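GCN5-related N-acetyltransferase (Kribbella flavida, PDB 4MY0) probably transfers an acetyl group from acetyl-CoA to an amine of its substrate, perhaps an aminoglycoside, as a member of the GNAT family. Local coordinates at residues R23-A26 with R27-L31; A36-D39 with W40-A44; V89-P92 with E93-G96; V99-L102 with L103-V107. All coordinates share one frame; numbering follows the deposited sequence.

Interaction 1: R23-A26 with R27-L31; sequences RVRA and RSFGL. With AC8 ([(2R,3R,4R,5R)-5-(6-amino-9H-purin-9-yl)-3,4-bis(phosphonooxy)tetrahydrofuran-2-yl]methyl (3R)-3-hydroxy-2,2-dimethyl-4-oxo-4-({3-oxo-3-[(2-sulfanylethyl)amino]propyl}amino)butyl dihydrogen diphosphate), chain L.
Arg25 O collects the backbone N-H groups of both Phe29 and Ser28 at the C-terminal end of helix 18-26, where the chain leaves helical geometry at Arg27. Phe29 N lies 2.8 Å from Arg25 O in a nearly straight bond, while Ser28 N, at 2.9 Å from Arg25 O, comes from above the carbonyl plane. Two residues earlier, Arg27 N donates to Arg23 O at 3.2 Å. The turn then opens at Gly30, whose backbone angles (phi 126°) would press a CB against the carbonyl oxygen of Phe29, which calls for glycine. The Ser28 hydroxyl folds back on the helix: with OG beside its own backbone N (chi1 -65°), it donates to Val24 O at 2.7 Å. On another flank the extended side chain of Arg25 runs past Phe29, CG lying 3.8 Å from CD1 of the ring. Its guanidinium stands at 79° to that ring, carries Phe29 CB over one face and brings NH2 to 3.0 Å from Gly30 O. If an alanine stood at Arg25, Phe29 would probably lose the support along its CD1 edge and become freer to turn. On the far side of the ring Phe29 CE2 is 3.4 Å from the amide nitrogen N4P of the coenzyme A-type ligand AC8. Arg27 instead reaches out to Tyr207 of the second subunit. The last carbonyls of the helix are thus taken up by one hydroxyl and several N-H groups of the turn, with Trp218 of the second subunit also donating to Ala26 O, and the same turn presents an aromatic wall to the pantetheine arm.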
# COMPACT_ATOMS: atom_id res chain seq x y z
N ARG C 23 8.32 -11.41 -32.13
CA ARG C 23 8.34 -12.59 -31.26
C ARG C 23 9.45 -12.48 -30.23
O ARG C 23 9.23 -12.71 -29.04
CB ARG C 23 8.54 -13.89 -32.06
CG ARG C 23 8.44 -15.16 -31.17
CD ARG C 23 9.40 -16.28 -31.58
NE ARG C 23 9.30 -16.58 -33.01
CZ ARG C 23 10.25 -16.32 -33.90
NH1 ARG C 23 11.40 -15.79 -33.51
NH2 ARG C 23 10.06 -16.62 -35.18
N VAL C 24 10.65 -12.13 -30.69
CA VAL C 24 11.78 -12.00 -29.77
C VAL C 24 11.53 -10.87 -28.77
O VAL C 24 11.87 -10.97 -27.59
CB VAL C 24 13.10 -11.74 -30.53
CG1 VAL C 24 14.27 -11.67 -29.55
CG2 VAL C 24 13.33 -12.83 -31.56
N ARG C 25 10.92 -9.79 -29.24
CA ARG C 25 10.62 -8.67 -28.36
C ARG C 25 9.60 -9.08 -27.29
O ARG C 25 9.76 -8.74 -26.12
CB ARG C 25 10.08 -7.48 -29.15
CG ARG C 25 9.86 -6.25 -28.29
CD ARG C 25 8.94 -5.21 -28.95
NE ARG C 25 8.72 -4.10 -28.02
CZ ARG C 25 7.89 -4.17 -26.98
NH1 ARG C 25 7.76 -3.13 -26.17
NH2 ARG C 25 7.20 -5.29 -26.74
N ALA C 26 8.54 -9.78 -27.69
CA ALA C 26 7.52 -10.22 -26.73
C ALA C 26 8.14 -11.05 -25.60
O ALA C 26 7.74 -10.93 -24.44
CB ALA C 26 6.43 -11.00 -27.44
N ARG C 27 9.14 -11.87 -25.92
CA ARG C 27 9.78 -12.73 -24.91
C ARG C 27 10.90 -11.99 -24.18
O ARG C 27 11.64 -12.60 -23.40
CB ARG C 27 10.32 -14.00 -25.58
CG ARG C 27 9.29 -14.68 -26.45
CD ARG C 27 9.64 -16.12 -26.84
NE ARG C 27 8.48 -16.70 -27.51
CZ ARG C 27 8.20 -18.00 -27.58
NH1 ARG C 27 7.12 -18.41 -28.22
NH2 ARG C 27 9.00 -18.89 -27.00
N SER C 28 11.04 -10.70 -24.47
CA SER C 28 12.07 -9.86 -23.87
C SER C 28 11.49 -8.73 -23.00
O SER C 28 11.92 -8.54 -21.87
CB SER C 28 12.96 -9.26 -24.96
OG SER C 28 13.65 -10.28 -25.63
N PHE C 29 10.50 -8.03 -23.54
CA PHE C 29 9.94 -6.85 -22.88
C PHE C 29 8.51 -7.03 -22.42
O PHE C 29 8.07 -6.32 -21.52
CB PHE C 29 9.97 -5.63 -23.82
CG PHE C 29 11.36 -5.16 -24.16
CD1 PHE C 29 11.61 -4.50 -25.35
CD2 PHE C 29 12.42 -5.39 -23.29
CE1 PHE C 29 12.90 -4.06 -25.67
CE2 PHE C 29 13.72 -4.95 -23.60
CZ PHE C 29 13.95 -4.29 -24.79
N GLY C 30 7.79 -7.94 -23.07
CA GLY C 30 6.38 -8.12 -22.80
C GLY C 30 5.57 -8.00 -24.08
O GLY C 30 6.10 -7.59 -25.12
N LEU C 31 4.28 -8.33 -24.00
CA LEU C 31 3.40 -8.37 -25.15
C LEU C 31 2.98 -6.96 -25.54
O LEU C 31 2.84 -6.10 -24.67
CB LEU C 31 2.14 -9.18 -24.82
CG LEU C 31 2.36 -10.48 -24.05
CD1 LEU C 31 1.01 -11.05 -23.57
CD2 LEU C 31 3.12 -11.49 -24.90
N1A AC8 L . 22.68 -9.90 -15.81
O1A AC8 L . 26.73 -11.20 -25.26
P1A AC8 L . 26.13 -11.86 -24.03
C1B AC8 L . 26.42 -10.40 -19.28
S1P AC8 L . 18.96 -2.77 -22.85
C2A AC8 L . 24.02 -9.82 -15.63
O2A AC8 L . 26.01 -13.36 -24.02
P2A AC8 L . 23.27 -11.61 -24.24
C2B AC8 L . 27.08 -11.71 -19.64
O2B AC8 L . 27.40 -12.44 -18.45
O2C AC8 L . 28.29 -14.52 -19.53
C2P AC8 L . 18.83 -4.59 -22.85
N3A AC8 L . 24.85 -9.98 -16.67
O3A AC8 L . 24.73 -11.13 -23.77
C3B AC8 L . 28.32 -11.24 -20.40
O3B AC8 L . 29.30 -10.80 -19.45
P3B AC8 L . 30.60 -11.64 -18.98
O3C AC8 L . 25.94 -14.43 -18.67
C3P AC8 L . 17.37 -4.80 -23.20
C4A AC8 L . 24.36 -10.23 -17.91
O4A AC8 L . 23.37 -12.24 -25.61
C4B AC8 L . 27.87 -9.96 -21.09
O4B AC8 L . 26.71 -9.53 -20.38
O4C AC8 L . 27.85 -14.43 -17.03
P4C AC8 L . 27.38 -14.07 -18.42
N4P AC8 L . 16.88 -6.17 -23.26
C5A AC8 L . 22.99 -10.32 -18.11
O5A AC8 L . 22.64 -12.35 -23.09
C5B AC8 L . 27.53 -10.17 -22.56
O5B AC8 L . 26.92 -11.45 -22.69
C5P AC8 L . 16.65 -7.02 -22.27
O5P AC8 L . 16.93 -6.74 -21.11
C6A AC8 L . 22.14 -10.14 -17.02
N6A AC8 L . 20.79 -10.22 -17.17
O6A AC8 L . 22.52 -10.20 -24.36
C6P AC8 L . 16.02 -8.34 -22.67
N7A AC8 L . 22.78 -10.58 -19.43
O7A AC8 L . 30.13 -13.03 -18.60
C7P AC8 L . 16.44 -9.56 -21.85
C8A AC8 L . 24.00 -10.65 -20.02
O8A AC8 L . 31.52 -11.62 -20.19
N8P AC8 L . 17.85 -9.81 -22.12
N9A AC8 L . 24.95 -10.45 -19.09
O9A AC8 L . 31.10 -10.85 -17.79
C9P AC8 L . 18.45 -9.98 -23.30
O9P AC8 L . 17.79 -9.96 -24.33
CAP AC8 L . 19.94 -10.22 -23.35
OAP AC8 L . 20.33 -11.09 -22.29
CBP AC8 L . 20.79 -8.95 -23.25
CCP AC8 L . 22.27 -9.36 -23.22
CDP AC8 L . 20.55 -8.05 -24.45
CEP AC8 L . 20.48 -8.18 -21.97

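Interaction 2: A36-D39 with W40-A44; sequences ARED and WVRDA
Arg42 reaches back along helix 34-49 to Asp39. CB sits 3.7 Å from Glu38 O, the carbonyl that also takes a weak hydrogen bond from the Arg42 backbone N. CG and CD carry the chain outward, extended, until a bend at chi3 (66°) swings the end toward the preceding turn. There CZ lies 3.4 Å from Asp39 OD2, and one face of the guanidinium rests over Asp39 CA. At the tip NH2 forms the salt bridge with Asp39 OD2, although the modelled 2.4 Å is too short to be taken literally; NH1 stays at 3.7 Å from the same OD2. Carboxylate and guanidinium planes stand 87° apart, so the two groups do not pair flat. This is an i to i+3 ion pair on the outer side of an amphipathic helix of the GNAT domain. On its inner side Trp40 packs against Val21 and Leu22 of helix 18-26 and Phe53 of strand 53-58, with Ala44 CB 3.7 Å above one face of the indole. Arg37 O accepts both Val41 N and Trp40 N, the first almost straight at 2.9 Å. Arg37 pairs with Asp19; Asp43 gives OD1 to Lys194 while its OD2 lies 2.7 Å from Asp39 O.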
# COMPACT_ATOMS: atom_id res chain seq x y z
N ALA C 36 -0.77 -0.96 -30.46
CA ALA C 36 0.62 -0.56 -30.24
C ALA C 36 1.56 -1.26 -31.21
O ALA C 36 2.62 -0.74 -31.56
CB ALA C 36 1.03 -0.85 -28.79
N ARG C 37 1.15 -2.46 -31.64
CA ARG C 37 1.90 -3.24 -32.62
C ARG C 37 1.87 -2.55 -33.98
O ARG C 37 2.90 -2.40 -34.64
CB ARG C 37 1.29 -4.63 -32.72
CG ARG C 37 2.08 -5.61 -33.57
CD ARG C 37 1.35 -6.93 -33.70
NE ARG C 37 2.17 -7.95 -34.36
CZ ARG C 37 2.28 -8.06 -35.68
NH1 ARG C 37 3.05 -9.01 -36.19
NH2 ARG C 37 1.63 -7.23 -36.48
N GLU C 38 0.67 -2.13 -34.38
CA GLU C 38 0.46 -1.34 -35.58
C GLU C 38 1.42 -0.15 -35.67
O GLU C 38 2.03 0.10 -36.71
CB GLU C 38 -0.98 -0.83 -35.63
CG GLU C 38 -1.25 0.19 -36.72
CD GLU C 38 -2.72 0.24 -37.11
OE1 GLU C 38 -3.01 0.22 -38.32
OE2 GLU C 38 -3.58 0.28 -36.20
N ASP C 39 1.54 0.58 -34.56
CA ASP C 39 2.43 1.74 -34.49
C ASP C 39 3.90 1.33 -34.45
O ASP C 39 4.78 2.14 -34.77
CB ASP C 39 2.10 2.60 -33.26
CG ASP C 39 0.83 3.42 -33.45
OD1 ASP C 39 -0.27 2.93 -33.11
OD2 ASP C 39 0.94 4.57 -33.93
N TRP C 40 4.18 0.09 -34.06
CA TRP C 40 5.56 -0.38 -33.94
C TRP C 40 6.09 -0.80 -35.31
O TRP C 40 7.22 -0.46 -35.67
CB TRP C 40 5.65 -1.54 -32.94
CG TRP C 40 7.05 -2.00 -32.64
CD1 TRP C 40 7.81 -1.66 -31.54
CD2 TRP C 40 7.84 -2.90 -33.42
NE1 TRP C 40 9.03 -2.30 -31.60
CE2 TRP C 40 9.08 -3.06 -32.75
CE3 TRP C 40 7.63 -3.59 -34.62
CZ2 TRP C 40 10.09 -3.88 -33.25
CZ3 TRP C 40 8.64 -4.40 -35.11
CH2 TRP C 40 9.85 -4.54 -34.43
N VAL C 41 5.27 -1.53 -36.06
CA VAL C 41 5.61 -1.95 -37.42
C VAL C 41 5.88 -0.75 -38.32
O VAL C 41 6.89 -0.71 -39.03
CB VAL C 41 4.49 -2.80 -38.03
CG1 VAL C 41 4.83 -3.17 -39.47
CG2 VAL C 41 4.30 -4.06 -37.20
N ARG C 42 4.97 0.22 -38.30
CA ARG C 42 5.13 1.43 -39.10
C ARG C 42 6.42 2.16 -38.74
O ARG C 42 7.16 2.60 -39.62
CB ARG C 42 3.92 2.35 -38.93
CG ARG C 42 3.99 3.64 -39.74
CD ARG C 42 2.78 4.53 -39.50
NE ARG C 42 2.71 5.04 -38.13
CZ ARG C 42 1.76 4.73 -37.26
NH1 ARG C 42 0.78 3.91 -37.60
NH2 ARG C 42 1.79 5.25 -36.03
N ASP C 43 6.71 2.26 -37.45
CA ASP C 43 7.96 2.86 -37.00
C ASP C 43 9.18 2.03 -37.42
O ASP C 43 10.21 2.58 -37.82
CB ASP C 43 7.95 3.07 -35.48
CG ASP C 43 7.39 4.42 -35.07
OD1 ASP C 43 8.18 5.39 -35.00
OD2 ASP C 43 6.16 4.51 -34.83
N ALA C 44 9.05 0.71 -37.34
CA ALA C 44 10.17 -0.18 -37.64
C ALA C 44 10.61 -0.09 -39.11
O ALA C 44 11.80 -0.16 -39.42
CB ALA C 44 9.82 -1.62 -37.26

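Interaction 3: V89-P92 with E93-G96; sequences VVAP and EYRG. With AC8 ([(2R,3R,4R,5R)-5-(6-amino-9H-purin-9-yl)-3,4-bis(phosphonooxy)tetrahydrofuran-2-yl]methyl (3R)-3-hydroxy-2,2-dimethyl-4-oxo-4-({3-oxo-3-[(2-sulfanylethyl)amino]propyl}amino)butyl dihydrogen diphosphate), chain L.
Val90 and Arg95 meet where strand 78-90 runs into the coenzyme A-binding loop of the GNAT fold, whose R/Q-x-x-G-x-G/A signature is here Arg95-Gly96-Arg97-Gly98-Val99-Gly100. Arg95 folds back in an extended chain so that NE donates to Val90 O at 2.7 Å, with a weak second bond from NH1 to the same oxygen. Its guanidinium is held between two layers: Pro92 CA lies 3.5 Å above one face, toward the rim, and C7P of the pantetheine arm of AC8 lies 3.7 Å from the opposite face, over its centre. Further N-H groups go to Arg27 O and to Ser245 of the second subunit. The turn between Val90 and Arg95 is closed by Tyr94 N on Ala91 O at 2.8 Å, and a water donates to both Pro92 O and Arg95 O. Val90 N in turn grips O9P of AC8 at 3.0 Å, and Gly96 N binds the diphosphate oxygen O5A at 3.0 Å. With a methionine in place of Arg95, Val90 O, Arg27 O and Ser245 of the second subunit would probably lose this shared donor, and the loop one of its ties to the strand. The strand and the loop thus each give a backbone N-H to the cofactor, while the Arg95 side chain helps to tie the two together and lays one face against the pantetheine chain.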
# COMPACT_ATOMS: atom_id res chain seq x y z
N VAL C 89 17.19 -6.78 -28.05
CA VAL C 89 16.52 -8.02 -27.59
C VAL C 89 17.21 -9.28 -28.11
O VAL C 89 17.67 -9.31 -29.25
CB VAL C 89 15.02 -8.05 -27.99
CG1 VAL C 89 14.29 -6.86 -27.36
CG2 VAL C 89 14.87 -8.00 -29.50
N VAL C 90 17.31 -10.30 -27.26
CA VAL C 90 17.86 -11.60 -27.67
C VAL C 90 16.89 -12.70 -27.21
O VAL C 90 16.37 -12.64 -26.08
CB VAL C 90 19.25 -11.84 -27.06
CG1 VAL C 90 19.78 -13.24 -27.45
CG2 VAL C 90 20.24 -10.72 -27.47
N ALA C 91 16.59 -13.67 -28.08
CA ALA C 91 15.65 -14.75 -27.71
C ALA C 91 16.17 -15.50 -26.47
O ALA C 91 17.38 -15.70 -26.34
CB ALA C 91 15.44 -15.72 -28.87
N PRO C 92 15.26 -15.89 -25.55
CA PRO C 92 15.70 -16.46 -24.26
C PRO C 92 16.71 -17.60 -24.37
O PRO C 92 17.70 -17.61 -23.62
CB PRO C 92 14.39 -16.95 -23.62
CG PRO C 92 13.36 -15.96 -24.13
CD PRO C 92 13.79 -15.70 -25.59
N GLU C 93 16.49 -18.53 -25.29
CA GLU C 93 17.37 -19.70 -25.38
C GLU C 93 18.67 -19.35 -26.10
O GLU C 93 19.54 -20.22 -26.28
CB GLU C 93 16.65 -20.90 -26.03
CG GLU C 93 16.61 -20.90 -27.57
CD GLU C 93 15.58 -19.95 -28.17
OE1 GLU C 93 15.17 -20.15 -29.34
OE2 GLU C 93 15.19 -18.98 -27.48
N TYR C 94 18.83 -18.08 -26.48
CA TYR C 94 20.08 -17.64 -27.11
C TYR C 94 20.89 -16.66 -26.26
O TYR C 94 21.95 -16.22 -26.69
CB TYR C 94 19.83 -17.08 -28.51
CG TYR C 94 19.69 -18.17 -29.54
CD1 TYR C 94 20.82 -18.72 -30.15
CD2 TYR C 94 18.44 -18.69 -29.87
CE1 TYR C 94 20.70 -19.74 -31.08
CE2 TYR C 94 18.32 -19.73 -30.79
CZ TYR C 94 19.45 -20.24 -31.39
OH TYR C 94 19.34 -21.27 -32.30
N ARG C 95 20.40 -16.32 -25.06
CA ARG C 95 21.10 -15.38 -24.17
C ARG C 95 22.27 -16.04 -23.44
O ARG C 95 22.28 -17.25 -23.23
CB ARG C 95 20.12 -14.81 -23.13
CG ARG C 95 18.92 -14.10 -23.76
CD ARG C 95 17.84 -13.72 -22.72
NE ARG C 95 16.68 -13.11 -23.39
CZ ARG C 95 15.44 -13.07 -22.89
NH1 ARG C 95 14.48 -12.49 -23.59
NH2 ARG C 95 15.16 -13.61 -21.70
N GLY C 96 23.27 -15.24 -23.05
CA GLY C 96 24.39 -15.76 -22.26
C GLY C 96 25.35 -16.59 -23.09
O GLY C 96 26.08 -17.43 -22.55
N1A AC8 L . 22.68 -9.90 -15.81
O1A AC8 L . 26.73 -11.20 -25.26
P1A AC8 L . 26.13 -11.86 -24.03
C1B AC8 L . 26.42 -10.40 -19.28
S1P AC8 L . 18.96 -2.77 -22.85
C2A AC8 L . 24.02 -9.82 -15.63
O2A AC8 L . 26.01 -13.36 -24.02
P2A AC8 L . 23.27 -11.61 -24.24
C2B AC8 L . 27.08 -11.71 -19.64
O2B AC8 L . 27.40 -12.44 -18.45
O2C AC8 L . 28.29 -14.52 -19.53
C2P AC8 L . 18.83 -4.59 -22.85
N3A AC8 L . 24.85 -9.98 -16.67
O3A AC8 L . 24.73 -11.13 -23.77
C3B AC8 L . 28.32 -11.24 -20.40
O3B AC8 L . 29.30 -10.80 -19.45
P3B AC8 L . 30.60 -11.64 -18.98
O3C AC8 L . 25.94 -14.43 -18.67
C3P AC8 L . 17.37 -4.80 -23.20
C4A AC8 L . 24.36 -10.23 -17.91
O4A AC8 L . 23.37 -12.24 -25.61
C4B AC8 L . 27.87 -9.96 -21.09
O4B AC8 L . 26.71 -9.53 -20.38
O4C AC8 L . 27.85 -14.43 -17.03
P4C AC8 L . 27.38 -14.07 -18.42
N4P AC8 L . 16.88 -6.17 -23.26
C5A AC8 L . 22.99 -10.32 -18.11
O5A AC8 L . 22.64 -12.35 -23.09
C5B AC8 L . 27.53 -10.17 -22.56
O5B AC8 L . 26.92 -11.45 -22.69
C5P AC8 L . 16.65 -7.02 -22.27
O5P AC8 L . 16.93 -6.74 -21.11
C6A AC8 L . 22.14 -10.14 -17.02
N6A AC8 L . 20.79 -10.22 -17.17
O6A AC8 L . 22.52 -10.20 -24.36
C6P AC8 L . 16.02 -8.34 -22.67
N7A AC8 L . 22.78 -10.58 -19.43
O7A AC8 L . 30.13 -13.03 -18.60
C7P AC8 L . 16.44 -9.56 -21.85
C8A AC8 L . 24.00 -10.65 -20.02
O8A AC8 L . 31.52 -11.62 -20.19
N8P AC8 L . 17.85 -9.81 -22.12
N9A AC8 L . 24.95 -10.45 -19.09
O9A AC8 L . 31.10 -10.85 -17.79
C9P AC8 L . 18.45 -9.98 -23.30
O9P AC8 L . 17.79 -9.96 -24.33
CAP AC8 L . 19.94 -10.22 -23.35
OAP AC8 L . 20.33 -11.09 -22.29
CBP AC8 L . 20.79 -8.95 -23.25
CCP AC8 L . 22.27 -9.36 -23.22
CDP AC8 L . 20.55 -8.05 -24.45
CEP AC8 L . 20.48 -8.18 -21.97
O HOH W 1 19.95 -18.98 -23.18

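Interaction 4: V99-L102 with L103-V107; sequences VGSL and LMRGV. With AC8 ([(2R,3R,4R,5R)-5-(6-amino-9H-purin-9-yl)-3,4-bis(phosphonooxy)tetrahydrofuran-2-yl]methyl (3R)-3-hydroxy-2,2-dimethyl-4-oxo-4-({3-oxo-3-[(2-sulfanylethyl)amino]propyl}amino)butyl dihydrogen diphosphate), chain L.
Ser101 and Arg105 both place their first side-chain branch beside the backbone N (chi1 -68° and -72°), which turns Ser101 OG to the ligand and lays the extended arginine back along the helix. The guanidinium of Arg105 passes over Ser101 CB with one face, NH1 coming to 3.7 Å from that carbon. Arg105 N itself donates to Ser101 O at 3.0 Å, one of four successive i to i+4 bonds in this first part of helix 99-113. Met104, modelled as selenomethionine, bends at chi2 and chi3; its CG lies 3.2 Å from Gly100 O, the acceptor of its own N, and its end leads to Ile85 and Tyr134. Leu103 instead packs toward Val56 and Ala66, on the strands the helix covers. The helix is the crossover of a beta-alpha-beta unit between strands 78-90 and 118-121, and its N-terminal turn receives the diphosphate of AC8. Gly100 N donates to O4A at 2.7 Å, and Ser101 holds O1A twice, through N at 3.0 Å and through OG at 2.7 Å. A CB on Gly100 would come too close to O6A of AC8, which suits glycine to the position. N-H groups of the first turn, which have no helix carbonyl to bond, and the positive end of the helix dipole are therefore likely to stabilise the phosphate charges, together with the Ser101 hydroxyl.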
# COMPACT_ATOMS: atom_id res chain seq x y z
N VAL C 99 25.66 -13.72 -28.15
CA VAL C 99 24.83 -13.19 -29.23
C VAL C 99 24.58 -11.66 -29.13
O VAL C 99 24.77 -10.92 -30.11
CB VAL C 99 23.52 -13.97 -29.37
CG1 VAL C 99 22.59 -13.34 -30.43
CG2 VAL C 99 23.83 -15.44 -29.72
N GLY C 100 24.17 -11.19 -27.96
CA GLY C 100 23.98 -9.76 -27.75
C GLY C 100 25.23 -8.93 -28.03
O GLY C 100 25.14 -7.82 -28.55
N SER C 101 26.39 -9.48 -27.70
CA SER C 101 27.67 -8.81 -27.95
C SER C 101 27.99 -8.77 -29.44
O SER C 101 28.54 -7.78 -29.94
CB SER C 101 28.80 -9.53 -27.20
OG SER C 101 28.65 -9.37 -25.80
N LEU C 102 27.66 -9.84 -30.14
CA LEU C 102 27.89 -9.91 -31.58
C LEU C 102 26.97 -8.87 -32.26
O LEU C 102 27.40 -8.14 -33.16
CB LEU C 102 27.62 -11.34 -32.07
CG LEU C 102 27.85 -11.87 -33.50
CD1 LEU C 102 26.65 -11.63 -34.33
CD2 LEU C 102 29.11 -11.31 -34.20
N LEU C 103 25.73 -8.81 -31.81
CA LEU C 103 24.75 -7.84 -32.29
C LEU C 103 25.27 -6.43 -32.08
O LEU C 103 25.27 -5.61 -33.00
CB LEU C 103 23.46 -7.98 -31.48
CG LEU C 103 22.09 -7.62 -32.05
CD1 LEU C 103 21.14 -7.11 -30.96
CD2 LEU C 103 22.13 -6.68 -33.24
N MSE C 104 25.67 -6.12 -30.84
CA MSE C 104 26.04 -4.75 -30.49
C MSE C 104 27.33 -4.30 -31.19
O MSE C 104 27.48 -3.12 -31.54
CB MSE C 104 26.17 -4.63 -28.98
CG MSE C 104 24.84 -4.64 -28.22
SE MSE C 104 23.78 -3.06 -28.78
CE MSE C 104 25.15 -1.67 -28.49
N ARG C 105 28.27 -5.22 -31.42
CA ARG C 105 29.44 -4.87 -32.22
C ARG C 105 29.03 -4.49 -33.64
O ARG C 105 29.58 -3.55 -34.21
CB ARG C 105 30.47 -5.99 -32.22
CG ARG C 105 31.18 -6.11 -30.88
CD ARG C 105 32.16 -7.27 -30.85
NE ARG C 105 32.56 -7.55 -29.48
CZ ARG C 105 32.33 -8.71 -28.86
NH1 ARG C 105 31.71 -9.69 -29.50
NH2 ARG C 105 32.73 -8.89 -27.60
N GLY C 106 28.06 -5.21 -34.20
CA GLY C 106 27.52 -4.86 -35.51
C GLY C 106 26.84 -3.51 -35.45
O GLY C 106 26.93 -2.71 -36.39
N VAL C 107 26.15 -3.24 -34.34
CA VAL C 107 25.49 -1.95 -34.14
C VAL C 107 26.48 -0.78 -34.09
O VAL C 107 26.28 0.26 -34.73
CB VAL C 107 24.59 -1.96 -32.88
CG1 VAL C 107 24.23 -0.55 -32.47
CG2 VAL C 107 23.34 -2.78 -33.12
N1A AC8 L . 22.68 -9.90 -15.81
O1A AC8 L . 26.73 -11.20 -25.26
P1A AC8 L . 26.13 -11.86 -24.03
C1B AC8 L . 26.42 -10.40 -19.28
S1P AC8 L . 18.96 -2.77 -22.85
C2A AC8 L . 24.02 -9.82 -15.63
O2A AC8 L . 26.01 -13.36 -24.02
P2A AC8 L . 23.27 -11.61 -24.24
C2B AC8 L . 27.08 -11.71 -19.64
O2B AC8 L . 27.40 -12.44 -18.45
O2C AC8 L . 28.29 -14.52 -19.53
C2P AC8 L . 18.83 -4.59 -22.85
N3A AC8 L . 24.85 -9.98 -16.67
O3A AC8 L . 24.73 -11.13 -23.77
C3B AC8 L . 28.32 -11.24 -20.40
O3B AC8 L . 29.30 -10.80 -19.45
P3B AC8 L . 30.60 -11.64 -18.98
O3C AC8 L . 25.94 -14.43 -18.67
C3P AC8 L . 17.37 -4.80 -23.20
C4A AC8 L . 24.36 -10.23 -17.91
O4A AC8 L . 23.37 -12.24 -25.61
C4B AC8 L . 27.87 -9.96 -21.09
O4B AC8 L . 26.71 -9.53 -20.38
O4C AC8 L . 27.85 -14.43 -17.03
P4C AC8 L . 27.38 -14.07 -18.42
N4P AC8 L . 16.88 -6.17 -23.26
C5A AC8 L . 22.99 -10.32 -18.11
O5A AC8 L . 22.64 -12.35 -23.09
C5B AC8 L . 27.53 -10.17 -22.56
O5B AC8 L . 26.92 -11.45 -22.69
C5P AC8 L . 16.65 -7.02 -22.27
O5P AC8 L . 16.93 -6.74 -21.11
C6A AC8 L . 22.14 -10.14 -17.02
N6A AC8 L . 20.79 -10.22 -17.17
O6A AC8 L . 22.52 -10.20 -24.36
C6P AC8 L . 16.02 -8.34 -22.67
N7A AC8 L . 22.78 -10.58 -19.43
O7A AC8 L . 30.13 -13.03 -18.60
C7P AC8 L . 16.44 -9.56 -21.85
C8A AC8 L . 24.00 -10.65 -20.02
O8A AC8 L . 31.52 -11.62 -20.19
N8P AC8 L . 17.85 -9.81 -22.12
N9A AC8 L . 24.95 -10.45 -19.09
O9A AC8 L . 31.10 -10.85 -17.79
C9P AC8 L . 18.45 -9.98 -23.30
O9P AC8 L . 17.79 -9.96 -24.33
CAP AC8 L . 19.94 -10.22 -23.35
OAP AC8 L . 20.33 -11.09 -22.29
CBP AC8 L . 20.79 -8.95 -23.25
CCP AC8 L . 22.27 -9.36 -23.22
CDP AC8 L . 20.55 -8.05 -24.45
CEP AC8 L . 20.48 -8.18 -21.97

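Read from the N terminus, the four contacts lie in series; none nests in or crosses another, and each closes a local turn. Interaction 1 ends helix 18-26, and interaction 2 follows on helix 34-49, where Trp40 NE1 lies 3.9 Å from Arg25 CD of interaction 1. The chain then runs through strands 53-58, 61-75 and 78-90 before interaction 3 turns it toward the cofactor. There Ala91 N packs against Val24 CG1 of interaction 1, while Tyr94 O and the side chain of Val90 pack on Val99 of interaction 4, which starts helix 99-113. Interactions 1, 3 and 4 all border AC8, with interactions 1 and 3 also touching the second subunit; interaction 2 lies off the ligand.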